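Local coordinates for xylose isomerase domain protein TIM barrel (PDB 3TVA) that binds a magnesium ion within a TIM barrel and probably acts as an isomerase, at residues A[14-19]-A[209-214]; A[21-26]-A[259-264]; A[46-51]-A[101-106]; A[69-74]-A[156-161]; A[170-175]-A[203-208]. All blocks are in the same frame, centred on the assembly; numbering follows the deposited sequence.

Contact 1. Residues A[14-19]-A[209-214]; sequences GVFTSV and SIHCKD. With MG (magnesium ion), chain C.
Phe-16 and His-211 illustrate how an aromatic side chain can pack beside a metal ligand in a barrel interior. Their rings lie almost perpendicular, the planes at 82° and the centroids 5.5 Å apart, yet the approach is slanted and amounts to neither a stack nor an edge-to-face pair. One corner of the phenyl ring does the touching: CD1 of Phe-16 comes within 3.8 Å of NE2 of His-211 and lies 3.9 Å from its CE1. The backbones are well separated, with 8.4 Å between the two CA atoms, and the rings bridge that distance. In Phe-16 the ring carbon CG stands anti to the backbone N (chi1 -174°), which carries the phenyl group across to the histidine ring. His-211 places its own ring beside its backbone N, and ND1 thereby reaches the magnesium ion at 2.5 Å. Both ring nitrogens are engaged, because NE2 is hydrogen-bonded to Gln-39 OE1 on strand 37-41. The imidazole is thus fixed in rotation by the metal at one nitrogen and an amide at the other, while Phe-16 packs beside the second. Strands 13-18 and 207-216 both pair with the intervening strand 256-258. Glu-158, Asp-184 and Glu-259 supply the remaining protein ligands, an inward-facing carboxylate and histidine set belonging to the metal centre of this xylose isomerase-like TIM barrel.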
# COMPACT_ATOMS: atom_id res chain seq x y z
N GLY A 14 10.92 -6.97 0.34
CA GLY A 14 9.70 -7.71 0.54
C GLY A 14 8.93 -7.75 -0.75
O GLY A 14 9.31 -7.10 -1.73
N VAL A 15 7.90 -8.58 -0.78
CA VAL A 15 6.98 -8.58 -1.91
C VAL A 15 5.56 -8.51 -1.38
O VAL A 15 5.28 -8.90 -0.24
CB VAL A 15 7.16 -9.82 -2.83
CG1 VAL A 15 8.60 -9.90 -3.36
CG2 VAL A 15 6.78 -11.09 -2.08
N PHE A 16 4.67 -7.97 -2.20
CA PHE A 16 3.29 -7.84 -1.82
C PHE A 16 2.61 -9.15 -2.21
O PHE A 16 2.66 -9.55 -3.37
CB PHE A 16 2.67 -6.61 -2.51
CG PHE A 16 1.27 -6.32 -2.06
CD1 PHE A 16 1.03 -5.35 -1.10
CD2 PHE A 16 0.20 -7.01 -2.60
CE1 PHE A 16 -0.26 -5.08 -0.67
CE2 PHE A 16 -1.10 -6.74 -2.18
CZ PHE A 16 -1.33 -5.77 -1.21
N THR A 17 1.98 -9.80 -1.25
CA THR A 17 1.42 -11.13 -1.47
C THR A 17 -0.08 -11.17 -1.21
O THR A 17 -0.65 -10.23 -0.65
CB THR A 17 2.07 -12.18 -0.56
OG1 THR A 17 1.84 -11.84 0.82
CG2 THR A 17 3.57 -12.25 -0.82
N SER A 18 -0.71 -12.25 -1.68
CA SER A 18 -2.13 -12.50 -1.43
C SER A 18 -2.28 -13.93 -0.93
O SER A 18 -1.58 -14.81 -1.41
CB SER A 18 -2.95 -12.37 -2.73
OG SER A 18 -3.18 -11.02 -3.08
N VAL A 19 -3.13 -14.15 0.07
CA VAL A 19 -3.58 -15.51 0.38
C VAL A 19 -4.59 -16.04 -0.65
O VAL A 19 -4.40 -17.10 -1.26
CB VAL A 19 -4.24 -15.58 1.77
CG1 VAL A 19 -4.72 -17.01 2.08
CG2 VAL A 19 -3.28 -15.07 2.83
N SER A 209 5.68 2.93 5.65
CA SER A 209 5.97 1.74 4.85
C SER A 209 5.94 2.17 3.40
O SER A 209 5.42 3.25 3.10
CB SER A 209 4.99 0.58 5.11
OG SER A 209 3.66 0.94 4.79
N ILE A 210 6.49 1.38 2.49
CA ILE A 210 6.51 1.82 1.10
C ILE A 210 6.30 0.68 0.13
O ILE A 210 6.53 -0.48 0.47
CB ILE A 210 7.85 2.51 0.72
CG1 ILE A 210 8.98 1.50 0.75
CG2 ILE A 210 8.18 3.71 1.66
CD1 ILE A 210 9.82 1.52 -0.49
N HIS A 211 5.87 1.03 -1.08
CA HIS A 211 5.86 0.10 -2.18
C HIS A 211 6.88 0.53 -3.23
O HIS A 211 7.02 1.73 -3.52
CB HIS A 211 4.45 -0.03 -2.77
CG HIS A 211 3.51 -0.77 -1.87
ND1 HIS A 211 2.15 -0.76 -2.03
CD2 HIS A 211 3.76 -1.55 -0.78
CE1 HIS A 211 1.58 -1.48 -1.08
NE2 HIS A 211 2.53 -1.98 -0.31
N CYS A 212 7.61 -0.43 -3.77
CA CYS A 212 8.47 -0.17 -4.90
C CYS A 212 7.75 -0.67 -6.13
O CYS A 212 7.61 -1.87 -6.34
CB CYS A 212 9.81 -0.89 -4.75
SG CYS A 212 10.79 -0.19 -3.40
N LYS A 213 7.31 0.28 -6.94
CA LYS A 213 6.54 -0.01 -8.14
C LYS A 213 6.87 1.11 -9.12
O LYS A 213 7.25 2.21 -8.70
CB LYS A 213 5.04 -0.04 -7.83
CG LYS A 213 4.22 -0.63 -8.96
CD LYS A 213 2.85 0.01 -9.09
CE LYS A 213 1.94 -0.39 -7.98
NZ LYS A 213 0.85 0.62 -7.76
N ASP A 214 6.74 0.86 -10.42
CA ASP A 214 7.12 1.86 -11.42
C ASP A 214 6.01 2.06 -12.45
O ASP A 214 5.18 1.17 -12.66
CB ASP A 214 8.43 1.44 -12.11
CG ASP A 214 9.27 2.64 -12.60
OD1 ASP A 214 8.76 3.78 -12.67
OD2 ASP A 214 10.46 2.42 -12.92
MG MG C . 0.79 0.17 -3.86

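Contact 2. Residues A[21-26]-A[259-264]; sequences AGLGVH and EREIPH. With MG (magnesium ion), chain C.
Leu-23 turns its CG beside its own backbone N (chi1 -52°), and Glu-261 does likewise (chi1 -39°), which brings the leucine branches up to Glu-261 and Pro-263. The two methyl groups divide the work. CD2 meets the proline ring at CG, 3.6 Å away, while CD1 lies 3.6 Å from OE2 of Glu-261 and also near that residue's CB. Behind the methyls, the leucine CB lies 3.8 Å from Pro-263 CG, and the backbone joins in where Leu-23 O sits 3.6 Å from Pro-263 CD. The proline ring therefore packs on both the side chain and the carbonyl of one residue. That carbonyl has a polar partner as well, the side-chain nitrogen of Gln-269, which is also hydrogen-bonded to Arg-260 O; a single amide thus joins the two loops. The small apolar patch lies toward the surface. At the inner end of 259-264, Glu-259 extends its chain anti to the backbone N and binds the magnesium ion through OE1 at 2.5 Å. The guanidinium of Arg-260 runs another way, forming salt bridges to Asp-272 and Glu-230, with Ile-262 CD1 over one face, near its rim. Segment 21-26 links strand 13-18 to helix 27-32, and segment 259-264 leads from strand 256-258, the parallel neighbour of 13-18, into helix 266-287, against which Val-25 and Ile-262 both pack.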
# COMPACT_ATOMS: atom_id res chain seq x y z
N ALA A 21 -7.66 -13.30 -1.90
CA ALA A 21 -8.10 -12.02 -2.45
C ALA A 21 -6.92 -11.12 -2.79
O ALA A 21 -5.85 -11.26 -2.20
CB ALA A 21 -9.04 -11.31 -1.48
N GLY A 22 -7.11 -10.20 -3.73
CA GLY A 22 -6.06 -9.25 -4.07
C GLY A 22 -5.18 -9.67 -5.24
O GLY A 22 -5.32 -10.76 -5.80
N LEU A 23 -4.28 -8.76 -5.63
CA LEU A 23 -3.38 -8.93 -6.78
C LEU A 23 -1.93 -9.42 -6.50
O LEU A 23 -1.09 -9.44 -7.41
CB LEU A 23 -3.37 -7.65 -7.63
CG LEU A 23 -4.75 -7.13 -8.07
CD1 LEU A 23 -4.62 -5.89 -8.95
CD2 LEU A 23 -5.59 -8.20 -8.77
N GLY A 24 -1.61 -9.76 -5.24
CA GLY A 24 -0.26 -10.20 -4.89
C GLY A 24 0.09 -11.63 -5.31
O GLY A 24 -0.80 -12.43 -5.60
N VAL A 25 1.38 -11.96 -5.33
CA VAL A 25 1.79 -13.34 -5.58
C VAL A 25 1.50 -14.17 -4.35
O VAL A 25 1.36 -13.63 -3.26
CB VAL A 25 3.30 -13.48 -5.91
CG1 VAL A 25 3.63 -12.74 -7.19
CG2 VAL A 25 4.16 -12.98 -4.75
N HIS A 26 1.39 -15.48 -4.50
CA HIS A 26 1.20 -16.33 -3.33
C HIS A 26 2.48 -16.40 -2.50
O HIS A 26 3.57 -16.10 -2.99
CB HIS A 26 0.67 -17.71 -3.73
CG HIS A 26 -0.73 -17.68 -4.24
ND1 HIS A 26 -1.20 -18.55 -5.21
CD2 HIS A 26 -1.78 -16.88 -3.91
CE1 HIS A 26 -2.48 -18.28 -5.45
NE2 HIS A 26 -2.85 -17.28 -4.68
N GLU A 259 5.91 -4.27 -5.39
CA GLU A 259 4.57 -4.57 -5.84
C GLU A 259 4.53 -4.56 -7.36
O GLU A 259 4.93 -3.59 -7.98
CB GLU A 259 3.58 -3.54 -5.30
CG GLU A 259 2.14 -3.90 -5.68
CD GLU A 259 1.16 -2.90 -5.11
OE1 GLU A 259 1.37 -1.70 -5.35
OE2 GLU A 259 0.21 -3.30 -4.42
N ARG A 260 4.10 -5.66 -7.97
CA ARG A 260 3.90 -5.67 -9.41
C ARG A 260 2.56 -6.31 -9.69
O ARG A 260 2.42 -7.54 -9.53
CB ARG A 260 5.01 -6.48 -10.07
CG ARG A 260 4.91 -6.58 -11.58
CD ARG A 260 5.65 -5.44 -12.27
NE ARG A 260 5.56 -5.57 -13.72
CZ ARG A 260 4.59 -5.03 -14.46
NH1 ARG A 260 3.61 -4.33 -13.88
NH2 ARG A 260 4.58 -5.22 -15.78
N GLU A 261 1.58 -5.55 -10.18
CA GLU A 261 0.31 -6.22 -10.21
C GLU A 261 0.02 -6.65 -11.62
O GLU A 261 -0.62 -5.95 -12.39
CB GLU A 261 -0.76 -5.20 -9.79
CG GLU A 261 -0.33 -4.28 -8.65
CD GLU A 261 -1.41 -3.28 -8.25
OE1 GLU A 261 -1.38 -2.14 -8.76
OE2 GLU A 261 -2.29 -3.63 -7.42
N ILE A 262 0.35 -7.91 -11.89
CA ILE A 262 -0.09 -8.61 -13.07
C ILE A 262 -0.29 -10.07 -12.65
O ILE A 262 0.34 -10.97 -13.21
CB ILE A 262 0.95 -8.49 -14.22
CG1 ILE A 262 2.37 -8.78 -13.73
CG2 ILE A 262 0.93 -7.08 -14.81
CD1 ILE A 262 3.42 -8.78 -14.84
N PRO A 263 -1.22 -10.31 -11.71
CA PRO A 263 -1.41 -11.70 -11.26
C PRO A 263 -1.99 -12.58 -12.37
O PRO A 263 -1.99 -13.80 -12.22
CB PRO A 263 -2.40 -11.56 -10.10
CG PRO A 263 -3.11 -10.26 -10.36
CD PRO A 263 -2.05 -9.37 -10.93
N HIS A 264 -2.50 -11.95 -13.43
CA HIS A 264 -3.04 -12.69 -14.58
C HIS A 264 -1.93 -13.34 -15.41
O HIS A 264 -2.19 -14.19 -16.25
CB HIS A 264 -3.88 -11.76 -15.47
CG HIS A 264 -3.10 -10.63 -16.06
ND1 HIS A 264 -2.74 -9.51 -15.34
CD2 HIS A 264 -2.59 -10.46 -17.31
CE1 HIS A 264 -2.06 -8.69 -16.12
NE2 HIS A 264 -1.95 -9.24 -17.32
MG MG C . 0.79 0.17 -3.86

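Contact 3. Residues A[46-51]-A[101-106]; sequences HTRTRE and VAEMKE
Arg-48 gives both terminal nitrogens to a single carboxylate oxygen, OE2 of Glu-103. NH1 and NH2 each lie 3.1 Å from that OE2, with the same moderately bent N-H...O angle of 146°. The guanidinium and this carboxylate are nearly coplanar, 24° apart. NH1 arrives on the anti side of the oxygen, whereas NH2 points nearly down the C-O bond. A weaker branch of the salt bridge joins NH1 to OE2 of Glu-106 at 3.4 Å, and here the planes are turned 55° from each other. NH2 is also hydrogen-bonded to Pro-43 O, the strongest polar partner of the side chain, which ties the arginine to its own loop. An alanine in place of this arginine is likely to leave both glutamates without their shared cation and Pro-43 O without this donor. One turn apart on helix 97-114, the two acids face the loop leading into helix 50-62; the result is a salt-bridge network between neighbouring parts of the outer layer of a TIM barrel, away from the metal site.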
# COMPACT_ATOMS: atom_id res chain seq x y z
N HIS A 46 -14.58 -15.21 4.50
CA HIS A 46 -14.76 -16.56 5.02
C HIS A 46 -13.45 -17.20 5.48
O HIS A 46 -13.46 -18.18 6.23
CB HIS A 46 -15.49 -17.45 4.01
CG HIS A 46 -14.99 -17.30 2.60
ND1 HIS A 46 -15.22 -16.17 1.84
CD2 HIS A 46 -14.28 -18.15 1.81
CE1 HIS A 46 -14.67 -16.33 0.65
NE2 HIS A 46 -14.09 -17.52 0.61
N THR A 47 -12.33 -16.67 5.01
CA THR A 47 -11.00 -17.13 5.41
C THR A 47 -10.32 -16.27 6.49
O THR A 47 -9.11 -16.30 6.66
CB THR A 47 -10.09 -17.51 4.22
OG1 THR A 47 -10.12 -16.47 3.24
CG2 THR A 47 -10.61 -18.82 3.58
N ARG A 48 -11.11 -15.38 7.07
CA ARG A 48 -10.63 -14.36 8.00
C ARG A 48 -10.70 -14.65 9.51
O ARG A 48 -10.52 -13.74 10.32
CB ARG A 48 -11.34 -13.05 7.71
CG ARG A 48 -10.46 -11.85 7.59
CD ARG A 48 -11.34 -10.65 7.25
NE ARG A 48 -11.22 -10.29 5.85
CZ ARG A 48 -12.11 -9.58 5.18
NH1 ARG A 48 -13.23 -9.17 5.77
NH2 ARG A 48 -11.89 -9.29 3.90
N THR A 49 -11.06 -15.87 9.92
CA THR A 49 -11.26 -16.11 11.34
C THR A 49 -9.95 -16.21 12.13
O THR A 49 -8.87 -16.24 11.55
CB THR A 49 -12.03 -17.44 11.57
OG1 THR A 49 -11.19 -18.54 11.20
CG2 THR A 49 -13.31 -17.46 10.75
N ARG A 50 -10.07 -16.34 13.44
CA ARG A 50 -8.90 -16.49 14.29
C ARG A 50 -8.13 -17.77 13.96
O ARG A 50 -6.90 -17.79 13.98
CB ARG A 50 -9.33 -16.52 15.76
CG ARG A 50 -8.16 -16.47 16.72
CD ARG A 50 -8.63 -16.61 18.16
NE ARG A 50 -7.55 -16.37 19.10
CZ ARG A 50 -7.40 -16.99 20.27
NH1 ARG A 50 -8.28 -17.92 20.65
NH2 ARG A 50 -6.38 -16.69 21.06
N GLU A 51 -8.85 -18.84 13.64
CA GLU A 51 -8.23 -20.12 13.31
C GLU A 51 -7.43 -20.01 12.01
O GLU A 51 -6.35 -20.59 11.91
CB GLU A 51 -9.29 -21.23 13.24
CG GLU A 51 -9.99 -21.51 14.58
CD GLU A 51 -10.94 -20.39 15.04
OE1 GLU A 51 -10.99 -20.12 16.27
OE2 GLU A 51 -11.65 -19.77 14.20
N VAL A 101 -16.05 -0.13 6.36
CA VAL A 101 -15.56 0.22 7.68
C VAL A 101 -15.55 -1.03 8.59
O VAL A 101 -14.54 -1.31 9.25
CB VAL A 101 -16.40 1.35 8.32
CG1 VAL A 101 -16.05 1.55 9.81
CG2 VAL A 101 -16.19 2.62 7.54
N ALA A 102 -16.66 -1.76 8.61
CA ALA A 102 -16.76 -3.00 9.40
C ALA A 102 -15.75 -4.06 8.92
O ALA A 102 -15.15 -4.77 9.72
CB ALA A 102 -18.21 -3.57 9.37
N GLU A 103 -15.57 -4.16 7.61
CA GLU A 103 -14.55 -5.05 7.07
C GLU A 103 -13.14 -4.66 7.50
O GLU A 103 -12.34 -5.54 7.81
CB GLU A 103 -14.61 -5.11 5.54
CG GLU A 103 -15.63 -6.07 5.00
CD GLU A 103 -15.26 -6.55 3.61
OE1 GLU A 103 -15.94 -6.13 2.65
OE2 GLU A 103 -14.29 -7.33 3.48
N MSE A 104 -12.82 -3.37 7.51
CA MSE A 104 -11.47 -2.93 7.92
C MSE A 104 -11.24 -3.28 9.39
O MSE A 104 -10.12 -3.61 9.80
CB MSE A 104 -11.27 -1.41 7.73
CG MSE A 104 -10.81 -0.98 6.35
SE MSE A 104 -9.18 -1.88 5.73
CE MSE A 104 -7.96 -1.34 7.09
N LYS A 105 -12.30 -3.18 10.19
CA LYS A 105 -12.18 -3.61 11.59
C LYS A 105 -11.96 -5.12 11.75
O LYS A 105 -11.19 -5.52 12.60
CB LYS A 105 -13.36 -3.13 12.42
CG LYS A 105 -13.41 -1.60 12.56
CD LYS A 105 -14.62 -1.16 13.38
CE LYS A 105 -14.79 0.35 13.32
NZ LYS A 105 -16.00 0.77 14.06
N GLU A 106 -12.61 -5.94 10.94
CA GLU A 106 -12.32 -7.38 10.94
C GLU A 106 -10.90 -7.66 10.46
O GLU A 106 -10.25 -8.58 10.93
CB GLU A 106 -13.26 -8.14 10.01
CG GLU A 106 -14.70 -8.17 10.41
CD GLU A 106 -15.55 -8.74 9.27
OE1 GLU A 106 -16.68 -8.23 9.08
OE2 GLU A 106 -15.06 -9.66 8.57

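Contact 4. Residues A[69-74]-A[156-161]; sequences VIFGGF and HLETGQ. With MG (magnesium ion), chain C.
At the metal site inside the TIM barrel, Phe-71 meets Glu-158. CE2 of Phe-71 lies 3.8 Å from Glu-158 CB, which sits at the ring edge, in plane; OE1 of the glutamate approaches CZ obliquely at 3.5 Å. Ring and carboxylate planes stand 80° apart. A bend at chi2 (76°) turns the glutamate so that OE2 binds magnesium at 2.4 Å, while OE1 is hydrogen-bonded to Asn-182. Each carboxylate oxygen thus has its own partner, and Phe-71 adds an apolar wall that also contacts the ring of His-211. A serine in place of Phe-71 would probably open a gap beside Glu-158 and His-211, giving both ligands more room to shift. Two residues earlier on each strand, away from the metal, Val-69 and His-156 pack in the barrel interior. Val-69 CG2 approaches His-156 ND1 obliquely at 3.9 Å; the polar partner of that nitrogen is Ser-209 OG. Strand 118-121 runs between strands 66-71 and 154-158, parallel to both, and Ile-70 packs outward on helix 97-114.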
# COMPACT_ATOMS: atom_id res chain seq x y z
N VAL A 69 2.61 -5.50 6.87
CA VAL A 69 1.35 -4.78 6.73
C VAL A 69 0.31 -5.73 6.14
O VAL A 69 0.63 -6.54 5.26
CB VAL A 69 1.45 -3.54 5.78
CG1 VAL A 69 0.13 -2.77 5.77
CG2 VAL A 69 2.61 -2.58 6.15
N ILE A 70 -0.93 -5.64 6.62
CA ILE A 70 -2.03 -6.35 5.97
C ILE A 70 -2.99 -5.35 5.32
O ILE A 70 -3.51 -4.46 5.98
CB ILE A 70 -2.76 -7.29 6.97
CG1 ILE A 70 -1.80 -8.42 7.37
CG2 ILE A 70 -4.05 -7.81 6.33
CD1 ILE A 70 -2.28 -9.31 8.50
N PHE A 71 -3.21 -5.49 4.02
CA PHE A 71 -3.95 -4.49 3.25
C PHE A 71 -5.42 -4.83 3.10
O PHE A 71 -5.77 -5.97 2.82
CB PHE A 71 -3.31 -4.30 1.86
CG PHE A 71 -2.55 -3.02 1.71
CD1 PHE A 71 -1.23 -2.92 2.12
CD2 PHE A 71 -3.17 -1.89 1.19
CE1 PHE A 71 -0.53 -1.73 1.99
CE2 PHE A 71 -2.48 -0.70 1.07
CZ PHE A 71 -1.16 -0.62 1.47
N GLY A 72 -6.29 -3.84 3.28
CA GLY A 72 -7.69 -4.03 2.97
C GLY A 72 -7.98 -3.95 1.48
O GLY A 72 -7.26 -3.30 0.72
N GLY A 73 -9.04 -4.61 1.07
CA GLY A 73 -9.57 -4.52 -0.28
C GLY A 73 -10.98 -5.08 -0.15
O GLY A 73 -11.23 -5.89 0.76
N PHE A 74 -11.89 -4.68 -1.02
CA PHE A 74 -13.30 -4.95 -0.77
C PHE A 74 -14.03 -5.31 -2.04
O PHE A 74 -13.60 -4.94 -3.14
CB PHE A 74 -13.97 -3.71 -0.16
CG PHE A 74 -13.18 -3.05 0.93
CD1 PHE A 74 -13.18 -3.57 2.21
CD2 PHE A 74 -12.42 -1.92 0.67
CE1 PHE A 74 -12.45 -2.96 3.23
CE2 PHE A 74 -11.69 -1.31 1.68
CZ PHE A 74 -11.70 -1.83 2.96
N HIS A 156 -1.95 2.60 7.66
CA HIS A 156 -1.12 3.24 6.63
C HIS A 156 -1.98 3.54 5.40
O HIS A 156 -2.47 2.62 4.73
CB HIS A 156 0.03 2.31 6.22
CG HIS A 156 0.97 1.97 7.33
ND1 HIS A 156 2.09 1.18 7.13
CD2 HIS A 156 0.99 2.30 8.64
CE1 HIS A 156 2.74 1.02 8.27
NE2 HIS A 156 2.09 1.70 9.21
N LEU A 157 -2.17 4.83 5.10
CA LEU A 157 -2.93 5.22 3.91
C LEU A 157 -2.09 5.00 2.67
O LEU A 157 -0.96 5.48 2.58
CB LEU A 157 -3.35 6.69 3.97
CG LEU A 157 -4.23 7.06 5.16
CD1 LEU A 157 -4.51 8.57 5.23
CD2 LEU A 157 -5.54 6.26 5.09
N GLU A 158 -2.63 4.25 1.73
CA GLU A 158 -1.97 4.04 0.46
C GLU A 158 -2.04 5.33 -0.39
O GLU A 158 -3.07 6.00 -0.39
CB GLU A 158 -2.65 2.88 -0.24
CG GLU A 158 -2.28 2.73 -1.67
CD GLU A 158 -0.90 2.13 -1.85
OE1 GLU A 158 -0.21 1.78 -0.87
OE2 GLU A 158 -0.52 2.03 -3.00
N THR A 159 -0.96 5.68 -1.07
CA THR A 159 -0.94 6.86 -1.93
C THR A 159 -2.03 6.81 -2.99
O THR A 159 -2.10 5.87 -3.79
CB THR A 159 0.36 6.96 -2.75
OG1 THR A 159 1.49 6.89 -1.89
CG2 THR A 159 0.39 8.27 -3.49
N GLY A 160 -2.86 7.86 -2.99
CA GLY A 160 -4.05 7.97 -3.82
C GLY A 160 -3.95 8.98 -4.94
O GLY A 160 -2.87 9.27 -5.47
N GLN A 161 -5.11 9.50 -5.32
CA GLN A 161 -5.18 10.55 -6.33
C GLN A 161 -4.97 11.95 -5.74
O GLN A 161 -4.76 12.92 -6.48
CB GLN A 161 -6.53 10.49 -7.05
CG GLN A 161 -6.61 11.30 -8.34
CD GLN A 161 -7.31 12.65 -8.16
OE1 GLN A 161 -7.66 13.04 -7.04
NE2 GLN A 161 -7.51 13.36 -9.26
MG MG C . 0.79 0.17 -3.86

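Contact 5. Residues A[170-175]-A[203-208]; sequences FIEDVN and VARYVR
Ile-171 and Tyr-206 meet in the outer layer of the TIM barrel, where helix 164-174 lies against the short 3-10 turn leading into strand 207-216. The apolar part is a CH-pi contact: Ile-171 CG2 sits 3.6 Å from the centroid of the Tyr-206 ring, only 9° off its normal. CG2 is anti to the backbone N, an orientation that sets this methyl over the ring, while CD1 reaches CD2 of the tyrosine at 4.0 Å. Ile-181 of strand 179-183 touches both residues. The polar part gathers on Glu-172, whose side chain was modelled in two conformers, so its bonds describe one of them. In that conformer the tyrosine OH donates to OE2 at 2.8 Å, coming from above the carboxylate plane, and Arg-205 NH2 adds a weak salt-bridge contact at 3.4 Å to the same oxygen. Arg-205 also lies over its neighbour: its CG is 3.8 Å above the centre of the Tyr-206 ring, on the face opposite to Ile-171 CG2.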
# COMPACT_ATOMS: atom_id res chain seq x y z
N PHE A 170 -5.61 16.25 5.19
CA PHE A 170 -6.49 15.20 5.71
C PHE A 170 -5.87 14.58 6.94
O PHE A 170 -6.54 14.39 7.97
CB PHE A 170 -6.75 14.12 4.65
CG PHE A 170 -7.62 12.98 5.12
CD1 PHE A 170 -8.96 13.19 5.43
CD2 PHE A 170 -7.10 11.70 5.24
CE1 PHE A 170 -9.78 12.15 5.86
CE2 PHE A 170 -7.90 10.64 5.67
CZ PHE A 170 -9.25 10.86 5.98
N ILE A 171 -4.59 14.24 6.83
CA ILE A 171 -3.88 13.62 7.94
C ILE A 171 -3.86 14.54 9.15
O ILE A 171 -4.03 14.10 10.29
CB ILE A 171 -2.44 13.25 7.52
CG1 ILE A 171 -2.47 12.03 6.58
CG2 ILE A 171 -1.56 12.99 8.74
CD1 ILE A 171 -1.12 11.69 5.98
N GLU A 172 -3.68 15.83 8.89
CA GLU A 172 -3.64 16.83 9.96
C GLU A 172 -5.01 17.01 10.61
O GLU A 172 -5.11 17.27 11.81
CB GLU A 172 -3.13 18.15 9.39
CG GLU A 172 -1.82 18.59 9.99
CD GLU A 172 -0.68 18.69 8.99
OE1 GLU A 172 -0.31 19.83 8.62
OE2 GLU A 172 -0.14 17.64 8.59
N ASP A 173 -6.07 16.90 9.82
CA ASP A 173 -7.43 16.98 10.33
C ASP A 173 -7.82 15.75 11.16
O ASP A 173 -8.49 15.88 12.17
CB ASP A 173 -8.43 17.17 9.18
CG ASP A 173 -8.43 18.59 8.64
OD1 ASP A 173 -7.97 19.49 9.37
OD2 ASP A 173 -8.87 18.81 7.48
N VAL A 174 -7.40 14.56 10.73
CA VAL A 174 -7.67 13.35 11.51
C VAL A 174 -6.90 13.42 12.83
O VAL A 174 -7.45 13.14 13.91
CB VAL A 174 -7.27 12.09 10.72
CG1 VAL A 174 -7.30 10.86 11.62
CG2 VAL A 174 -8.20 11.90 9.51
N ASN A 175 -5.63 13.81 12.75
CA ASN A 175 -4.80 14.09 13.92
C ASN A 175 -4.73 12.95 14.95
O ASN A 175 -5.07 13.16 16.10
CB ASN A 175 -5.24 15.41 14.61
CG ASN A 175 -4.18 15.95 15.58
OD1 ASN A 175 -3.02 15.55 15.52
ND2 ASN A 175 -4.57 16.87 16.46
N VAL A 203 5.59 14.67 2.41
CA VAL A 203 4.88 13.82 3.37
C VAL A 203 5.78 13.01 4.30
O VAL A 203 5.28 12.15 5.03
CB VAL A 203 3.79 12.94 2.71
CG1 VAL A 203 2.82 13.82 1.92
CG2 VAL A 203 4.41 11.84 1.83
N ALA A 204 7.08 13.27 4.23
CA ALA A 204 8.11 12.41 4.83
C ALA A 204 7.81 11.97 6.27
O ALA A 204 7.98 10.80 6.61
CB ALA A 204 9.48 13.12 4.77
N ARG A 205 7.34 12.90 7.11
CA ARG A 205 7.17 12.60 8.53
C ARG A 205 6.07 11.57 8.81
O ARG A 205 6.01 11.00 9.90
CB ARG A 205 6.94 13.87 9.36
CG ARG A 205 5.61 14.59 9.09
CD ARG A 205 5.63 15.97 9.75
NE ARG A 205 4.43 16.78 9.47
CZ ARG A 205 4.30 17.54 8.39
NH1 ARG A 205 5.28 17.57 7.48
NH2 ARG A 205 3.20 18.27 8.20
N TYR A 206 5.18 11.36 7.83
CA TYR A 206 4.13 10.35 7.97
C TYR A 206 4.40 9.00 7.30
O TYR A 206 3.57 8.10 7.39
CB TYR A 206 2.77 10.91 7.49
CG TYR A 206 2.39 12.20 8.15
CD1 TYR A 206 2.19 12.26 9.53
CD2 TYR A 206 2.23 13.38 7.41
CE1 TYR A 206 1.83 13.44 10.17
CE2 TYR A 206 1.86 14.59 8.05
CZ TYR A 206 1.67 14.60 9.43
OH TYR A 206 1.33 15.77 10.08
N VAL A 207 5.53 8.84 6.61
CA VAL A 207 5.75 7.61 5.85
C VAL A 207 6.11 6.48 6.82
O VAL A 207 7.07 6.61 7.57
CB VAL A 207 6.91 7.78 4.85
CG1 VAL A 207 7.30 6.43 4.24
CG2 VAL A 207 6.53 8.78 3.76
N ARG A 208 5.28 5.43 6.87
CA ARG A 208 5.61 4.27 7.70
C ARG A 208 5.96 2.98 6.95
O ARG A 208 6.47 2.04 7.56
CB ARG A 208 4.43 3.98 8.64
CG ARG A 208 3.92 5.18 9.40
CD ARG A 208 4.51 5.32 10.81
NE ARG A 208 3.67 6.22 11.58
CZ ARG A 208 2.85 5.84 12.56
NH1 ARG A 208 2.80 4.56 12.97
NH2 ARG A 208 2.10 6.76 13.16

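How the contacts relate
Contacts 1 and 4 form the buried core, contact 2 lies nearer the surface, and contacts 3 and 5 belong to the surrounding layer of helices. The first, second and fourth converge on one magnesium ion, each supplying one of its ligands. Contacts 1 and 4 also touch directly, the Phe-16 and Phe-71 rings packing together. Contact 2 meets contact 1 through Ser-18 and the 24-25 backbone. Further out, Phe-74 and Gly-72 of contact 4 rest on selenomethionine Met-104 of contact 3, and Leu-157 packs on contact 5. Chemistry follows place: metal bonds and ring packing inside, salt bridges and a tyrosine-carboxylate bond outside, with contact 2 intermediate, a metal ligand at its inner end and a leucine-proline patch near the surface.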